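Local coordinates for protein putative pyrazinamidase/nicotinamidase (Streptococcus mutans, PDB 3S2S) that probably hydrolyses nicotinamide and pyrazinamide to the corresponding acids, as a zinc-binding member of the isochorismatase family, at residues Leu39-Tyr44 / Gly117-Phe122; Phe133-Arg138 / Asp149-Glu154; Val160-Val165 / Leu172-Asp177. One frame throughout, in Å; residues are numbered along the deposited sequence.

Contact 1: Leu39-Tyr44 / Gly117-Phe122; sequences LISIDY and GALADF. With CAD (cacodylic acid), chain F.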
ATOM      1  N   LEU A  39       9.748 -15.016  11.903  1.00 16.99           N
ATOM      2  CA  LEU A  39       9.901 -14.363  13.190  1.00 16.19           C
ATOM      3  C   LEU A  39      10.418 -12.948  12.941  1.00 16.81           C
ATOM      4  O   LEU A  39      11.390 -12.762  12.215  1.00 19.53           O
ATOM      5  CB  LEU A  39      10.830 -15.178  14.112  1.00 16.38           C
ATOM      6  CG  LEU A  39      10.932 -14.521  15.495  1.00 22.84           C
ATOM      7  CD1 LEU A  39      10.887 -15.572  16.605  1.00 23.45           C
ATOM      8  CD2 LEU A  39      12.121 -13.564  15.607  1.00 22.56           C
ATOM      9  N   ILE A  40       9.730 -11.955  13.506  1.00 14.31           N
ATOM     10  CA  ILE A  40      10.126 -10.552  13.327  1.00 13.76           C
ATOM     11  C   ILE A  40      10.794 -10.101  14.619  1.00 18.07           C
ATOM     12  O   ILE A  40      10.204 -10.245  15.677  1.00 17.36           O
ATOM     13  CB  ILE A  40       8.914  -9.628  13.005  1.00 15.88           C
ATOM     14  CG1 ILE A  40       7.983 -10.253  11.961  1.00 16.30           C
ATOM     15  CG2 ILE A  40       9.406  -8.253  12.491  1.00 15.81           C
ATOM     16  CD1 ILE A  40       8.675 -10.655  10.662  1.00 20.24           C
ATOM     17  N   SER A  41      12.034  -9.603  14.529  1.00 14.84           N
ATOM     18  CA  SER A  41      12.805  -9.159  15.700  1.00 17.09           C
ATOM     19  C   SER A  41      12.839  -7.645  15.685  1.00 16.40           C
ATOM     20  O   SER A  41      13.568  -7.032  14.893  1.00 16.41           O
ATOM     21  CB  SER A  41      14.223  -9.731  15.673  1.00 17.84           C
ATOM     22  OG  SER A  41      14.913  -9.434  16.888  1.00 17.72           O
ATOM     23  N   ILE A  42      12.019  -7.036  16.536  1.00 15.64           N
ATOM     24  CA  ILE A  42      11.760  -5.604  16.392  1.00 16.55           C
ATOM     25  C   ILE A  42      12.566  -4.762  17.378  1.00 17.42           C
ATOM     26  O   ILE A  42      12.331  -4.811  18.585  1.00 17.71           O
ATOM     27  CB  ILE A  42      10.270  -5.302  16.561  1.00 14.44           C
ATOM     28  CG1 ILE A  42       9.440  -6.179  15.613  1.00 15.26           C
ATOM     29  CG2 ILE A  42       9.963  -3.799  16.332  1.00 16.93           C
ATOM     30  CD1 ILE A  42       7.952  -6.050  15.873  1.00 19.30           C
ATOM     31  N   ASP A  43      13.531  -4.008  16.850  1.00 15.05           N
ATOM     32  CA  ASP A  43      14.230  -2.945  17.608  1.00 15.18           C
ATOM     33  C   ASP A  43      14.884  -3.342  18.906  1.00 18.07           C
ATOM     34  O   ASP A  43      14.955  -2.518  19.820  1.00 18.49           O
ATOM     35  CB  ASP A  43      13.274  -1.773  17.890  1.00 16.37           C
ATOM     36  CG  ASP A  43      13.025  -0.910  16.656  1.00 25.31           C
ATOM     37  OD1 ASP A  43      13.949  -0.816  15.839  1.00 27.99           O
ATOM     38  OD2 ASP A  43      11.930  -0.317  16.551  1.00 29.63           O
ATOM     39  N   TYR A  44      15.367  -4.574  19.007  1.00 17.35           N
ATOM     40  CA  TYR A  44      15.996  -5.001  20.255  1.00 18.00           C
ATOM     41  C   TYR A  44      17.456  -4.552  20.305  1.00 17.28           C
ATOM     42  O   TYR A  44      18.397  -5.367  20.300  1.00 21.56           O
ATOM     43  CB  TYR A  44      15.835  -6.513  20.489  1.00 16.96           C
ATOM     44  CG  TYR A  44      16.013  -6.843  21.948  1.00 18.07           C
ATOM     45  CD1 TYR A  44      15.038  -6.479  22.878  1.00 19.52           C
ATOM     46  CD2 TYR A  44      17.170  -7.473  22.399  1.00 18.63           C
ATOM     47  CE1 TYR A  44      15.218  -6.745  24.244  1.00 18.76           C
ATOM     48  CE2 TYR A  44      17.356  -7.754  23.760  1.00 18.62           C
ATOM     49  CZ  TYR A  44      16.373  -7.389  24.664  1.00 21.48           C
ATOM     50  OH  TYR A  44      16.573  -7.653  26.012  1.00 21.24           O
ATOM     51  N   GLY A 117      22.297  -8.195  23.885  1.00 23.62           N
ATOM     52  CA  GLY A 117      22.304  -9.582  24.324  1.00 25.18           C
ATOM     53  C   GLY A 117      22.759 -10.591  23.279  1.00 25.73           C
ATOM     54  O   GLY A 117      23.453 -10.251  22.318  1.00 28.25           O
ATOM     55  N   ALA A 118      22.365 -11.845  23.466  1.00 25.53           N
ATOM     56  CA  ALA A 118      22.838 -12.929  22.611  1.00 28.27           C
ATOM     57  C   ALA A 118      22.267 -12.861  21.201  1.00 24.76           C
ATOM     58  O   ALA A 118      22.754 -13.539  20.306  1.00 26.72           O
ATOM     59  CB  ALA A 118      22.531 -14.276  23.235  1.00 30.25           C
ATOM     60  N   LEU A 119      21.240 -12.039  21.005  1.00 24.98           N
ATOM     61  CA  LEU A 119      20.684 -11.832  19.676  1.00 22.52           C
ATOM     62  C   LEU A 119      21.772 -11.285  18.751  1.00 24.04           C
ATOM     63  O   LEU A 119      21.814 -11.599  17.566  1.00 24.50           O
ATOM     64  CB  LEU A 119      19.519 -10.846  19.792  1.00 25.54           C
ATOM     65  CG  LEU A 119      18.278 -10.897  18.926  1.00 32.66           C
ATOM     66  CD1 LEU A 119      17.700 -12.309  18.733  1.00 23.09           C
ATOM     67  CD2 LEU A 119      17.253  -9.935  19.539  1.00 25.19           C
ATOM     68  N   ALA A 120      22.691 -10.495  19.307  1.00 23.66           N
ATOM     69  CA  ALA A 120      23.798  -9.963  18.514  1.00 27.45           C
ATOM     70  C   ALA A 120      24.682 -11.096  17.973  1.00 29.52           C
ATOM     71  O   ALA A 120      25.121 -11.054  16.834  1.00 27.85           O
ATOM     72  CB  ALA A 120      24.630  -8.983  19.331  1.00 28.55           C
ATOM     73  N   ASP A 121      24.956 -12.099  18.801  1.00 28.49           N
ATOM     74  CA  ASP A 121      25.735 -13.249  18.354  1.00 27.90           C
ATOM     75  C   ASP A 121      24.979 -14.028  17.282  1.00 31.82           C
ATOM     76  O   ASP A 121      25.574 -14.450  16.283  1.00 31.48           O
ATOM     77  CB  ASP A 121      26.088 -14.168  19.533  1.00 28.67           C
ATOM     78  N   PHE A 122      23.670 -14.215  17.475  1.00 29.94           N
ATOM     79  CA  PHE A 122      22.867 -14.879  16.453  1.00 24.73           C
ATOM     80  C   PHE A 122      23.006 -14.163  15.114  1.00 27.00           C
ATOM     81  O   PHE A 122      23.275 -14.794  14.087  1.00 27.63           O
ATOM     82  CB  PHE A 122      21.384 -14.977  16.841  1.00 24.60           C
ATOM     83  CG  PHE A 122      20.550 -15.637  15.797  1.00 25.20           C
ATOM     84  CD1 PHE A 122      20.329 -17.013  15.819  1.00 29.82           C
ATOM     85  CD2 PHE A 122      20.009 -14.888  14.757  1.00 19.86           C
ATOM     86  CE1 PHE A 122      19.561 -17.628  14.821  1.00 29.35           C
ATOM     87  CE2 PHE A 122      19.255 -15.498  13.749  1.00 22.44           C
ATOM     88  CZ  PHE A 122      19.026 -16.865  13.786  1.00 27.77           C
TER
HETATM   89 AS   CAD F 185       9.605   1.380  19.201  0.80 24.59          AS
HETATM   90  C1  CAD F 185      11.351   0.551  19.451  1.00 19.95           C
HETATM   91  C2  CAD F 185       9.705   3.342  19.441  1.00 26.46           C
HETATM   92  O1  CAD F 185       8.413   0.653  20.052  1.00 32.58           O
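Y44 and S41 both turn toward L119 through similar first torsions. In Y44, CG stands anti to the backbone N (chi1 -159°). In S41, OG takes the same place (chi1 -173°). Both groups therefore sit beside their own carbonyl carbon and extend toward helix 119-125, S41 from the strand and Y44 from the loop after it. L119 answers with one branch. Its CD2 methyl reaches both partners. L119 CD2 lies 3.8 Å from Y44 CD2, and Y44 CB is equally near. The methyl meets the ring obliquely, at the CB end. L119 CD2 is also 3.6 Å from S41 OG, a van der Waals approach to a hydroxyl. The contact is small and buried, and is made by van der Waals packing. The OH of Y44 is hydrogen-bonded to A61 O.

D43 is part of the cacodylic acid pocket. Its OD2 is 3.1 Å from C1, a methyl carbon of the ligand. OD2 also forms a salt bridge with K137, and OD1 accepts a hydrogen bond from D87 N. These two partners fix the carboxylate at the pocket wall. With C170 nearby, D43 and K137 are consistent with the Asp-Lys-Cys site of this family.

This is strand-to-helix packing in a parallel alpha/beta core, with the chain after the strand reaching the ligand pocket. Strand 37-42 is an inner strand of the sheet, between strands 81-87 and 159-165. Helix 119-125 covers one face. L119 also touches F84 of strand 81-87 and T72 of helix 65-77, so its side chain fills the seam between two helices and the sheet. I42 points to the other face, against helix 167-180.

Contact 2: Phe133-Arg138 / Asp149-Glu154; sequences FWMDKR and DIRLRE
R151 meets F133 and M135 with two different parts of its side chain. The guanidinium and the F133 ring are strongly inclined, with their planes 72° apart. F133 offers its edge: CE1 is 3.8 Å from R151 NH1. CE1 lies over one face of the guanidinium. This is not a flat stack. M135 touches the aliphatic part instead. Its chain is extended beyond CG, which carries the CE methyl out to 3.7 Å from R151 CG. The bend at chi2 (-65°) turns the outer part of the arginine away from the methionine methyl, while CG stays against it. The charge is met outside the two segments. R151 NE forms a salt bridge with D147, and NH2 forms another with D90 of the second subunit. These probably set the rotation of the guanidinium.

F133 also stacks on F83, and M135 and R151 both touch F83. The contact joins strand 132-137 to the helix that follows it, at a subunit interface. The strand pairs in parallel with strand 81-87. Helix 148-154 packs against the sheet face that carries F133 and M135, and its residues also meet the second subunit (R151, E154) and the third (R153).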
ATOM      1  N   PHE A 133      17.454 -11.846   7.690  1.00 18.48           N
ATOM      2  CA  PHE A 133      17.430 -10.542   7.045  1.00 19.35           C
ATOM      3  C   PHE A 133      17.628  -9.421   8.042  1.00 22.21           C
ATOM      4  O   PHE A 133      17.175  -9.514   9.198  1.00 18.97           O
ATOM      5  CB  PHE A 133      16.066 -10.316   6.383  1.00 18.23           C
ATOM      6  CG  PHE A 133      15.719 -11.339   5.345  1.00 19.45           C
ATOM      7  CD1 PHE A 133      15.876 -11.060   4.001  1.00 24.86           C
ATOM      8  CD2 PHE A 133      15.245 -12.595   5.725  1.00 19.77           C
ATOM      9  CE1 PHE A 133      15.567 -12.020   3.042  1.00 24.04           C
ATOM     10  CE2 PHE A 133      14.932 -13.547   4.776  1.00 24.20           C
ATOM     11  CZ  PHE A 133      15.099 -13.257   3.431  1.00 24.52           C
ATOM     12  N   TRP A 134      18.294  -8.363   7.588  1.00 19.15           N
ATOM     13  CA  TRP A 134      18.349  -7.110   8.329  1.00 18.69           C
ATOM     14  C   TRP A 134      17.667  -6.047   7.491  1.00 20.37           C
ATOM     15  O   TRP A 134      17.993  -5.870   6.306  1.00 21.10           O
ATOM     16  CB  TRP A 134      19.798  -6.686   8.584  1.00 19.22           C
ATOM     17  CG  TRP A 134      19.924  -5.360   9.325  1.00 19.27           C
ATOM     18  CD1 TRP A 134      19.788  -4.107   8.790  1.00 23.56           C
ATOM     19  CD2 TRP A 134      20.256  -5.167  10.708  1.00 19.65           C
ATOM     20  NE1 TRP A 134      19.991  -3.152   9.759  1.00 22.69           N
ATOM     21  CE2 TRP A 134      20.281  -3.775  10.944  1.00 18.90           C
ATOM     22  CE3 TRP A 134      20.527  -6.038  11.778  1.00 19.63           C
ATOM     23  CZ2 TRP A 134      20.569  -3.227  12.202  1.00 21.02           C
ATOM     24  CZ3 TRP A 134      20.818  -5.494  13.028  1.00 21.57           C
ATOM     25  CH2 TRP A 134      20.828  -4.102  13.230  1.00 24.63           C
ATOM     26  N   MET A 135      16.699  -5.354   8.085  1.00 17.09           N
ATOM     27  CA  MET A 135      15.962  -4.312   7.393  1.00 17.53           C
ATOM     28  C   MET A 135      15.968  -3.044   8.202  1.00 20.26           C
ATOM     29  O   MET A 135      15.498  -3.032   9.326  1.00 19.69           O
ATOM     30  CB  MET A 135      14.495  -4.728   7.181  1.00 20.39           C
ATOM     31  CG  MET A 135      14.342  -5.797   6.162  1.00 25.94           C
ATOM     32  SD  MET A 135      12.582  -6.183   6.022  1.00 26.02           S
ATOM     33  CE  MET A 135      12.700  -7.357   4.672  1.00 23.34           C
ATOM     34  N   ASP A 136      16.463  -1.960   7.622  1.00 18.46           N
ATOM     35  CA  ASP A 136      16.357  -0.671   8.279  1.00 17.57           C
ATOM     36  C   ASP A 136      14.954  -0.112   8.125  1.00 16.39           C
ATOM     37  O   ASP A 136      14.320  -0.261   7.058  1.00 19.32           O
ATOM     38  CB  ASP A 136      17.345   0.327   7.648  1.00 18.98           C
ATOM     39  CG  ASP A 136      18.806  -0.101   7.795  1.00 27.23           C
ATOM     40  OD1 ASP A 136      19.212  -0.532   8.883  1.00 22.88           O
ATOM     41  OD2 ASP A 136      19.558   0.009   6.807  1.00 31.49           O
ATOM     42  N   LYS A 137      14.460   0.544   9.176  1.00 17.12           N
ATOM     43  CA  LYS A 137      13.142   1.166   9.080  1.00 16.59           C
ATOM     44  C   LYS A 137      13.178   2.555   9.683  1.00 17.63           C
ATOM     45  O   LYS A 137      14.064   2.859  10.484  1.00 17.74           O
ATOM     46  CB  LYS A 137      12.057   0.293   9.761  1.00 15.76           C
ATOM     47  CG  LYS A 137      12.144   0.267  11.295  1.00 16.44           C
ATOM     48  CD  LYS A 137      11.099  -0.702  11.876  1.00 15.57           C
ATOM     49  CE  LYS A 137      11.224  -0.851  13.390  1.00 18.15           C
ATOM     50  NZ  LYS A 137      10.900   0.421  14.098  1.00 18.04           N
ATOM     51  N   ARG A 138      12.215   3.399   9.304  1.00 15.82           N
ATOM     52  CA  ARG A 138      12.164   4.758   9.828  1.00 15.96           C
ATOM     53  C   ARG A 138      10.891   5.072  10.586  1.00 16.81           C
ATOM     54  O   ARG A 138      10.839   6.055  11.308  1.00 17.28           O
ATOM     55  CB  ARG A 138      12.335   5.784   8.693  1.00 18.57           C
ATOM     56  CG  ARG A 138      13.735   5.775   8.105  1.00 19.87           C
ATOM     57  CD  ARG A 138      13.857   6.729   6.923  1.00 18.95           C
ATOM     58  NE  ARG A 138      13.751   8.132   7.307  1.00 20.02           N
ATOM     59  CZ  ARG A 138      12.666   8.879   7.122  1.00 19.19           C
ATOM     60  NH1 ARG A 138      11.555   8.352   6.580  1.00 17.64           N
ATOM     61  NH2 ARG A 138      12.680  10.150   7.489  1.00 19.71           N
ATOM     62  N   ASP A 149       6.701  -6.948   3.506  1.00 13.92           N
ATOM     63  CA  ASP A 149       5.562  -7.685   2.961  1.00 12.97           C
ATOM     64  C   ASP A 149       6.014  -8.423   1.704  1.00 12.39           C
ATOM     65  O   ASP A 149       5.667  -9.587   1.516  1.00 14.84           O
ATOM     66  CB  ASP A 149       4.392  -6.722   2.678  1.00 13.89           C
ATOM     67  CG  ASP A 149       3.120  -7.431   2.220  1.00 16.77           C
ATOM     68  OD1 ASP A 149       2.776  -8.478   2.799  1.00 17.16           O
ATOM     69  OD2 ASP A 149       2.435  -6.900   1.314  1.00 17.81           O
ATOM     70  N   ILE A 150       6.808  -7.757   0.870  1.00 13.17           N
ATOM     71  CA  ILE A 150       7.267  -8.384  -0.378  1.00 14.00           C
ATOM     72  C   ILE A 150       8.057  -9.666  -0.094  1.00 17.46           C
ATOM     73  O   ILE A 150       7.825 -10.717  -0.718  1.00 16.04           O
ATOM     74  CB  ILE A 150       8.086  -7.402  -1.222  1.00 14.38           C
ATOM     75  CG1 ILE A 150       7.143  -6.397  -1.876  1.00 14.93           C
ATOM     76  CG2 ILE A 150       8.904  -8.165  -2.293  1.00 15.84           C
ATOM     77  CD1 ILE A 150       7.842  -5.147  -2.446  1.00 19.25           C
ATOM     78  N   ARG A 151       8.963  -9.585   0.870  1.00 15.42           N
ATOM     79  CA  ARG A 151       9.825 -10.731   1.175  1.00 13.42           C
ATOM     80  C   ARG A 151       8.991 -11.874   1.758  1.00 13.97           C
ATOM     81  O   ARG A 151       9.215 -13.055   1.460  1.00 17.41           O
ATOM     82  CB  ARG A 151      10.936 -10.336   2.151  1.00 14.21           C
ATOM     83  CG  ARG A 151      11.956  -9.302   1.606  1.00 17.39           C
ATOM     84  CD  ARG A 151      12.823  -9.788   0.402  1.00 17.32           C
ATOM     85  NE  ARG A 151      13.904  -8.827   0.269  1.00 19.33           N
ATOM     86  CZ  ARG A 151      15.163  -9.111  -0.047  1.00 20.50           C
ATOM     87  NH1 ARG A 151      15.515 -10.341  -0.401  1.00 21.94           N
ATOM     88  NH2 ARG A 151      16.065  -8.128  -0.056  1.00 22.04           N
ATOM     89  N   LEU A 152       8.014 -11.535   2.598  1.00 15.19           N
ATOM     90  CA  LEU A 152       7.164 -12.571   3.185  1.00 16.66           C
ATOM     91  C   LEU A 152       6.322 -13.250   2.111  1.00 17.06           C
ATOM     92  O   LEU A 152       6.178 -14.468   2.120  1.00 17.53           O
ATOM     93  CB  LEU A 152       6.232 -11.976   4.243  1.00 15.16           C
ATOM     94  CG  LEU A 152       6.976 -11.436   5.466  1.00 14.38           C
ATOM     95  CD1 LEU A 152       5.985 -10.718   6.374  1.00 15.97           C
ATOM     96  CD2 LEU A 152       7.739 -12.539   6.210  1.00 17.00           C
ATOM     97  N   ARG A 153       5.781 -12.471   1.178  1.00 17.35           N
ATOM     98  CA  ARG A 153       4.904 -13.018   0.140  1.00 15.08           C
ATOM     99  C   ARG A 153       5.682 -13.907  -0.833  1.00 17.57           C
ATOM    100  O   ARG A 153       5.150 -14.900  -1.346  1.00 18.79           O
ATOM    101  CB  ARG A 153       4.193 -11.889  -0.614  1.00 15.85           C
ATOM    102  CG  ARG A 153       3.160 -11.123   0.230  1.00 20.26           C
ATOM    103  CD  ARG A 153       1.755 -11.714   0.113  1.00 24.18           C
ATOM    104  NE  ARG A 153       1.280 -11.663  -1.269  1.00 22.81           N
ATOM    105  CZ  ARG A 153       0.300 -12.411  -1.759  1.00 25.11           C
ATOM    106  NH1 ARG A 153      -0.361 -13.268  -0.977  1.00 16.31           N
ATOM    107  NH2 ARG A 153      -0.010 -12.296  -3.047  1.00 19.82           N
ATOM    108  N   GLU A 154       6.930 -13.546  -1.090  1.00 16.23           N
ATOM    109  CA  GLU A 154       7.790 -14.382  -1.949  1.00 16.87           C
ATOM    110  C   GLU A 154       7.869 -15.790  -1.367  1.00 19.34           C
ATOM    111  O   GLU A 154       7.922 -16.787  -2.107  1.00 21.57           O
ATOM    112  CB  GLU A 154       9.214 -13.813  -2.045  1.00 18.08           C
ATOM    113  CG  GLU A 154       9.335 -12.578  -2.918  1.00 19.19           C
ATOM    114  CD  GLU A 154      10.719 -11.959  -2.901  1.00 22.30           C
ATOM    115  OE1 GLU A 154      11.558 -12.325  -2.054  1.00 21.32           O
ATOM    116  OE2 GLU A 154      10.963 -11.076  -3.744  1.00 21.23           O
TER

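Contact 3: Val160-Val165 / Leu172-Asp177; sequences VVLTGV and LHTAID. With CAD (cacodylic acid), chain F.
L162 of the strand packs on A175 and T174 of the helix, and these apolar contacts carry the pairing. The two methyls of L162 divide the work. CD1 goes to A175: it is 3.6 Å from A175 CB and 3.8 Å from A175 CA, so the methyl lies close to the helix backbone. CD2 goes to T174, where it lies 4.0 Å from CG2. The leucine and threonine side chains run past each other in opposite directions. In T174, CG2 is anti to the backbone N while OG1 lies beside it (chi1 -62°). This turns the methyl to the leucine and the hydroxyl to other partners.

The polar contacts lie around this core. T174 OG1 is hydrogen-bonded to C170 O, one turn back in the helix, and to A142 N. Its buried oxygen thus has two partners, which hold the rotation of the side chain.

The bound cacodylic acid lies by V165, whose O is 3.3 Å from its methyl carbon C1. The ligand is also hydrogen-bonded to the backbone N atoms of L166 and C170, near the start of helix 167-180.

Strand 159-165, helix 167-180 and strand 184-188 form a beta-alpha-beta unit, and this contact lies on its first strand and helix. In the assembly, H173 of this helix reaches H206 of the fourth subunit. Strand 159-165 pairs in parallel with strands 37-42 and 184-188. L162 also touches I40 and I185 of those strands. A175 reaches L207 of helix 197-209, which packs beside helix 167-180.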
ATOM      1  N   VAL A 160       3.210 -14.360  11.054  1.00 17.61           N
ATOM      2  CA  VAL A 160       4.358 -13.681  11.649  1.00 15.86           C
ATOM      3  C   VAL A 160       4.359 -13.865  13.161  1.00 16.17           C
ATOM      4  O   VAL A 160       3.304 -13.811  13.789  1.00 18.86           O
ATOM      5  CB  VAL A 160       4.438 -12.182  11.296  1.00 14.75           C
ATOM      6  CG1 VAL A 160       4.680 -12.017   9.757  1.00 17.98           C
ATOM      7  CG2 VAL A 160       3.146 -11.427  11.693  1.00 19.48           C
ATOM      8  N   VAL A 161       5.554 -14.076  13.702  1.00 16.48           N
ATOM      9  CA  VAL A 161       5.789 -14.221  15.131  1.00 14.39           C
ATOM     10  C   VAL A 161       6.508 -12.971  15.591  1.00 16.93           C
ATOM     11  O   VAL A 161       7.624 -12.720  15.158  1.00 18.25           O
ATOM     12  CB  VAL A 161       6.613 -15.462  15.421  1.00 19.73           C
ATOM     13  CG1 VAL A 161       6.776 -15.647  16.927  1.00 21.61           C
ATOM     14  CG2 VAL A 161       5.926 -16.689  14.805  1.00 20.22           C
ATOM     15  N   LEU A 162       5.863 -12.175  16.437  1.00 16.04           N
ATOM     16  CA  LEU A 162       6.424 -10.876  16.808  1.00 17.80           C
ATOM     17  C   LEU A 162       7.190 -10.931  18.121  1.00 16.87           C
ATOM     18  O   LEU A 162       6.702 -11.498  19.097  1.00 18.14           O
ATOM     19  CB  LEU A 162       5.318  -9.825  16.908  1.00 14.64           C
ATOM     20  CG  LEU A 162       4.443  -9.719  15.655  1.00 15.01           C
ATOM     21  CD1 LEU A 162       3.430  -8.599  15.885  1.00 17.39           C
ATOM     22  CD2 LEU A 162       5.301  -9.424  14.417  1.00 17.63           C
ATOM     23  N   THR A 163       8.388 -10.354  18.126  1.00 14.02           N
ATOM     24  CA  THR A 163       9.206 -10.244  19.328  1.00 15.11           C
ATOM     25  C   THR A 163       9.841  -8.864  19.321  1.00 17.35           C
ATOM     26  O   THR A 163       9.946  -8.238  18.270  1.00 17.61           O
ATOM     27  CB  THR A 163      10.377 -11.272  19.330  1.00 19.38           C
ATOM     28  OG1 THR A 163      11.289 -10.977  18.244  1.00 20.06           O
ATOM     29  CG2 THR A 163       9.862 -12.711  19.196  1.00 17.99           C
ATOM     30  N   GLY A 164      10.292  -8.405  20.486  1.00 17.66           N
ATOM     31  CA  GLY A 164      11.043  -7.157  20.539  1.00 17.81           C
ATOM     32  C   GLY A 164      10.357  -6.088  21.363  1.00 20.52           C
ATOM     33  O   GLY A 164       9.576  -6.405  22.253  1.00 18.02           O
ATOM     34  N   VAL A 165      10.642  -4.824  21.053  1.00 17.35           N
ATOM     35  CA  VAL A 165      10.198  -3.679  21.861  1.00 16.73           C
ATOM     36  C   VAL A 165       9.762  -2.542  20.930  1.00 17.25           C
ATOM     37  O   VAL A 165      10.141  -2.537  19.761  1.00 17.49           O
ATOM     38  CB  VAL A 165      11.347  -3.178  22.809  1.00 15.45           C
ATOM     39  CG1 VAL A 165      11.735  -4.262  23.818  1.00 19.61           C
ATOM     40  CG2 VAL A 165      12.550  -2.759  21.996  1.00 18.01           C
ATOM     41  N   LEU A 172       3.160  -3.134  18.458  1.00 14.98           N
ATOM     42  CA  LEU A 172       1.743  -2.860  18.119  1.00 15.95           C
ATOM     43  C   LEU A 172       1.534  -2.376  16.679  1.00 17.29           C
ATOM     44  O   LEU A 172       0.675  -2.907  15.965  1.00 16.44           O
ATOM     45  CB  LEU A 172       1.139  -1.850  19.106  1.00 16.11           C
ATOM     46  CG  LEU A 172      -0.344  -1.533  18.881  1.00 19.03           C
ATOM     47  CD1 LEU A 172      -1.156  -2.780  19.039  1.00 21.77           C
ATOM     48  CD2 LEU A 172      -0.786  -0.475  19.904  1.00 23.43           C
ATOM     49  N   HIS A 173       2.316  -1.391  16.232  1.00 15.65           N
ATOM     50  CA  HIS A 173       2.130  -0.887  14.869  1.00 15.66           C
ATOM     51  C   HIS A 173       2.429  -1.992  13.859  1.00 15.37           C
ATOM     52  O   HIS A 173       1.730  -2.135  12.849  1.00 15.34           O
ATOM     53  CB  HIS A 173       3.041   0.298  14.596  1.00 16.26           C
ATOM     54  CG  HIS A 173       2.589   1.582  15.235  1.00 14.71           C
ATOM     55  ND1 HIS A 173       2.862   2.815  14.685  1.00 17.08           N
ATOM     56  CD2 HIS A 173       1.914   1.821  16.383  1.00 17.53           C
ATOM     57  CE1 HIS A 173       2.368   3.762  15.468  1.00 20.16           C
ATOM     58  NE2 HIS A 173       1.791   3.185  16.509  1.00 18.31           N
ATOM     59  N   THR A 174       3.469  -2.776  14.122  1.00 15.01           N
ATOM     60  CA  THR A 174       3.822  -3.860  13.205  1.00 13.96           C
ATOM     61  C   THR A 174       2.682  -4.867  13.142  1.00 15.44           C
ATOM     62  O   THR A 174       2.327  -5.339  12.076  1.00 14.60           O
ATOM     63  CB  THR A 174       5.099  -4.578  13.631  1.00 15.25           C
ATOM     64  OG1 THR A 174       6.189  -3.640  13.598  1.00 15.60           O
ATOM     65  CG2 THR A 174       5.415  -5.770  12.676  1.00 15.87           C
ATOM     66  N   ALA A 175       2.105  -5.173  14.302  1.00 16.51           N
ATOM     67  CA  ALA A 175       0.967  -6.095  14.343  1.00 14.18           C
ATOM     68  C   ALA A 175      -0.262  -5.580  13.594  1.00 16.04           C
ATOM     69  O   ALA A 175      -0.959  -6.358  12.959  1.00 15.69           O
ATOM     70  CB  ALA A 175       0.599  -6.410  15.789  1.00 17.56           C
ATOM     71  N   ILE A 176      -0.563  -4.294  13.744  1.00 14.18           N
ATOM     72  CA  ILE A 176      -1.726  -3.703  13.076  1.00 13.48           C
ATOM     73  C   ILE A 176      -1.521  -3.791  11.558  1.00 15.44           C
ATOM     74  O   ILE A 176      -2.423  -4.167  10.813  1.00 16.10           O
ATOM     75  CB  ILE A 176      -1.950  -2.258  13.542  1.00 14.19           C
ATOM     76  CG1 ILE A 176      -2.453  -2.287  14.986  1.00 16.67           C
ATOM     77  CG2 ILE A 176      -2.931  -1.524  12.629  1.00 18.30           C
ATOM     78  CD1 ILE A 176      -2.515  -0.915  15.638  1.00 21.45           C
ATOM     79  N   ASP A 177      -0.318  -3.474  11.094  1.00 14.26           N
ATOM     80  CA  ASP A 177      -0.059  -3.597   9.667  1.00 15.08           C
ATOM     81  C   ASP A 177      -0.172  -5.051   9.214  1.00 14.80           C
ATOM     82  O   ASP A 177      -0.741  -5.339   8.126  1.00 15.43           O
ATOM     83  CB  ASP A 177       1.328  -3.041   9.298  1.00 13.24           C
ATOM     84  CG  ASP A 177       1.340  -1.541   9.105  1.00 19.33           C
ATOM     85  OD1 ASP A 177       0.257  -0.893   9.042  1.00 24.02           O
ATOM     86  OD2 ASP A 177       2.444  -0.992   8.985  1.00 16.11           O
TER
HETATM   87 AS   CAD F 185       9.605   1.380  19.201  0.80 24.59          AS
HETATM   88  C1  CAD F 185      11.351   0.551  19.451  1.00 19.95           C
HETATM   89  C2  CAD F 185       9.705   3.342  19.441  1.00 26.46           C
HETATM   90  O1  CAD F 185       8.413   0.653  20.052  1.00 32.58           O

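Overall arrangement
The contacts follow one another along the chain, and none nests or crosses. Contact 1 closes the longest loop, 72 residues from strand 37-42 to helix 119-125. Contact 2 opens after it and closes 10 residues between strand 132-137 and helix 148-154. Contact 3 closes the shortest, six residues between strand 159-165 and helix 167-180. All three hang helices on one parallel sheet. The strands of contacts 1 and 3 are neighbours, joined by I40 N and V161 O. K137 of contact 2 bridges to D43 of contact 1. L152 packs on V160 between contacts 2 and 3. Contacts 1 and 3 both reach the cacodylic acid.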